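Local coordinates for putative Vgr protein (Escherichia coli, PDB 3WIT), which probably forms, through its C-terminal triple-stranded beta-helix, part of the trimeric VgrG spike of a type VI secretion system, at residues I27-L32 / A40-G45. Numbering follows the deposited sequence.
Sequences IKEIML and ALTPDG
Ile-30 and Leu-41 pair antiparallel through two backbone hydrogen bonds: Ile-30 N reaches Leu-41 O at 3.0 Å, and Leu-41 N returns to Ile-30 O at 2.9 Å, nearly straight at 169°. Their buried side chains lie side by side on one face; with Ile-30 CG1 beside the backbone N (chi1 -73°), CG2 is the branch that meets Leu-41 CD1, at 3.8 Å. On that same face Ala-33 of a second subunit packs on Ile-30 and Ser-37 of that subunit on Leu-41. This is the hairpin of strands 28-34 and 37-42, one zigzag of the meander that three copies of the chain wind into a triple-stranded beta-helix. The opposite face carries the non-hydrogen-bonded pair Met-31 and Ala-40, the bent selenomethionine bringing SE to 4.1 Å from Ala-40 CB. Beside it Glu-29 runs alongside Thr-42, CG next to CG2. Lys-28 can be followed outward: its CB lies 4.2 Å from Pro-43 CG; from CG, set beside the backbone N (chi1 -59°), the extended chain turns away from 40-45; the residue packs on Gly-1 of the second subunit, and NZ ends in a salt bridge with Glu-35 OE1 of that subunit. Lys-28 O sits 3.5 Å from Pro-43 CD, at the entry to the type I turn Thr-42 to Gly-45, closed by Gly-45 N to Thr-42 O at 3.1 Å; Thr-42 N to Gly-45 O pairs the next strand.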
ATOM      1  N   ILE A  27      15.581  14.933  -2.759  1.00 78.62           N
ATOM      2  CA  ILE A  27      15.707  15.433  -4.120  1.00 73.81           C
ATOM      3  C   ILE A  27      14.886  14.661  -5.180  1.00 68.90           C
ATOM      4  O   ILE A  27      14.638  15.197  -6.245  1.00 73.89           O
ATOM      5  CB  ILE A  27      17.183  15.523  -4.553  1.00 72.90           C
ATOM      6  CG1 ILE A  27      17.740  14.130  -4.883  1.00 68.22           C
ATOM      7  CG2 ILE A  27      17.998  16.227  -3.471  1.00 77.25           C
ATOM      8  CD1 ILE A  27      18.921  14.143  -5.842  1.00 74.24           C
ATOM      9  N   LYS A  28      14.498  13.412  -4.918  1.00 55.15           N
ATOM     10  CA  LYS A  28      13.485  12.733  -5.740  1.00 43.34           C
ATOM     11  C   LYS A  28      12.531  12.067  -4.777  1.00 45.75           C
ATOM     12  O   LYS A  28      12.870  11.072  -4.130  1.00 43.31           O
ATOM     13  CB  LYS A  28      14.086  11.618  -6.591  1.00 49.26           C
ATOM     14  CG  LYS A  28      15.169  12.018  -7.573  1.00 56.03           C
ATOM     15  CD  LYS A  28      15.536  10.783  -8.410  1.00 59.40           C
ATOM     16  CE  LYS A  28      16.422  11.108  -9.594  1.00 66.75           C
ATOM     17  NZ  LYS A  28      16.346  10.010 -10.598  1.00 69.71           N
ATOM     18  N   GLU A  29      11.316  12.582  -4.665  1.00 36.65           N
ATOM     19  CA  GLU A  29      10.434  12.044  -3.648  1.00 34.10           C
ATOM     20  C   GLU A  29       9.016  12.371  -4.036  1.00 31.44           C
ATOM     21  O   GLU A  29       8.793  13.425  -4.636  1.00 34.75           O
ATOM     22  CB  GLU A  29      10.773  12.722  -2.331  1.00 42.85           C
ATOM     23  CG  GLU A  29       9.926  12.289  -1.168  1.00 54.69           C
ATOM     24  CD  GLU A  29      10.504  12.782   0.157  1.00 73.19           C
ATOM     25  OE1 GLU A  29       9.941  12.437   1.230  1.00 78.62           O
ATOM     26  OE2 GLU A  29      11.529  13.511   0.109  1.00 73.92           O
ATOM     27  N   ILE A  30       8.084  11.477  -3.721  1.00 33.01           N
ATOM     28  CA  ILE A  30       6.652  11.808  -3.783  1.00 31.69           C
ATOM     29  C   ILE A  30       6.145  11.572  -2.368  1.00 38.02           C
ATOM     30  O   ILE A  30       6.486  10.547  -1.754  1.00 36.82           O
ATOM     31  CB  ILE A  30       5.912  10.864  -4.729  1.00 32.78           C
ATOM     32  CG1 ILE A  30       6.266  11.185  -6.163  1.00 33.01           C
ATOM     33  CG2 ILE A  30       4.369  10.974  -4.517  1.00 34.16           C
ATOM     34  CD1 ILE A  30       5.882  10.085  -7.154  1.00 36.12           C
HETATM   35  N   MSE A  31       5.383  12.516  -1.820  1.00 30.82           N
HETATM   36  CA  MSE A  31       4.835  12.351  -0.468  1.00 36.00           C
HETATM   37  C   MSE A  31       3.338  12.664  -0.437  1.00 38.12           C
HETATM   38  O   MSE A  31       2.906  13.689  -0.970  1.00 37.42           O
HETATM   39  CB  MSE A  31       5.574  13.284   0.502  1.00 41.40           C
HETATM   40  CG  MSE A  31       4.874  13.501   1.824  1.00 44.97           C
HETATM   41 SE   MSE A  31       5.179  11.973   2.962  0.56 47.00          SE
HETATM   42  CE  MSE A  31       6.946  12.476   3.586  1.00 55.35           C
ATOM     43  N   LEU A  32       2.553  11.800   0.199  1.00 30.89           N
ATOM     44  CA  LEU A  32       1.137  12.078   0.439  1.00 32.50           C
ATOM     45  C   LEU A  32       0.960  11.962   1.946  1.00 35.38           C
ATOM     46  O   LEU A  32       1.237  10.917   2.514  1.00 36.40           O
ATOM     47  CB  LEU A  32       0.270  11.023  -0.214  1.00 31.54           C
ATOM     48  CG  LEU A  32       0.427  10.846  -1.719  1.00 37.16           C
ATOM     49  CD1 LEU A  32      -0.463   9.704  -2.218  1.00 37.28           C
ATOM     50  CD2 LEU A  32       0.039  12.160  -2.337  1.00 33.38           C
ATOM     51  N   ALA A  40       5.095   7.565   1.249  1.00 34.92           N
ATOM     52  CA  ALA A  40       6.260   8.220   0.630  1.00 33.60           C
ATOM     53  C   ALA A  40       6.928   7.286  -0.358  1.00 34.88           C
ATOM     54  O   ALA A  40       7.074   6.088  -0.088  1.00 36.53           O
ATOM     55  CB  ALA A  40       7.269   8.639   1.690  1.00 36.21           C
ATOM     56  N   LEU A  41       7.329   7.828  -1.503  1.00 34.13           N
ATOM     57  CA  LEU A  41       8.098   7.061  -2.471  1.00 34.48           C
ATOM     58  C   LEU A  41       9.427   7.755  -2.681  1.00 35.12           C
ATOM     59  O   LEU A  41       9.478   8.987  -2.876  1.00 34.62           O
ATOM     60  CB  LEU A  41       7.349   6.963  -3.811  1.00 34.26           C
ATOM     61  CG  LEU A  41       5.959   6.324  -3.870  1.00 34.12           C
ATOM     62  CD1 LEU A  41       4.860   7.329  -3.606  1.00 33.48           C
ATOM     63  CD2 LEU A  41       5.784   5.710  -5.270  1.00 34.25           C
ATOM     64  N   THR A  42      10.514   6.980  -2.648  1.00 34.78           N
ATOM     65  CA  THR A  42      11.842   7.523  -2.882  1.00 37.08           C
ATOM     66  C   THR A  42      12.611   6.504  -3.744  1.00 36.14           C
ATOM     67  O   THR A  42      12.103   5.426  -4.024  1.00 38.36           O
ATOM     68  CB  THR A  42      12.588   7.710  -1.549  1.00 47.71           C
ATOM     69  OG1 THR A  42      12.624   6.458  -0.836  1.00 52.78           O
ATOM     70  CG2 THR A  42      11.915   8.785  -0.689  1.00 46.45           C
ATOM     71  N   PRO A  43      13.844   6.819  -4.130  1.00 36.80           N
ATOM     72  CA  PRO A  43      14.545   5.780  -4.879  1.00 40.39           C
ATOM     73  C   PRO A  43      14.797   4.513  -4.030  1.00 45.45           C
ATOM     74  O   PRO A  43      15.074   3.467  -4.595  1.00 44.71           O
ATOM     75  CB  PRO A  43      15.839   6.466  -5.240  1.00 45.33           C
ATOM     76  CG  PRO A  43      15.485   7.894  -5.304  1.00 41.57           C
ATOM     77  CD  PRO A  43      14.613   8.071  -4.124  1.00 35.49           C
ATOM     78  N   ASP A  44      14.704   4.622  -2.701  1.00 43.64           N
ATOM     79  CA  ASP A  44      14.956   3.483  -1.816  1.00 42.75           C
ATOM     80  C   ASP A  44      13.751   2.594  -1.639  1.00 38.90           C
ATOM     81  O   ASP A  44      13.885   1.439  -1.204  1.00 41.69           O
ATOM     82  CB  ASP A  44      15.351   3.968  -0.443  1.00 52.66           C
ATOM     83  CG  ASP A  44      16.806   4.333  -0.359  1.00 65.41           C
ATOM     84  OD1 ASP A  44      17.572   4.074  -1.324  1.00 66.52           O
ATOM     85  OD2 ASP A  44      17.188   4.866   0.701  1.00 77.86           O
ATOM     86  N   GLY A  45      12.568   3.126  -1.928  1.00 37.34           N
ATOM     87  CA  GLY A  45      11.367   2.298  -1.867  1.00 34.04           C
ATOM     88  C   GLY A  45      10.111   3.059  -1.500  1.00 34.63           C
ATOM     89  O   GLY A  45       9.979   4.262  -1.773  1.00 34.10           O
TER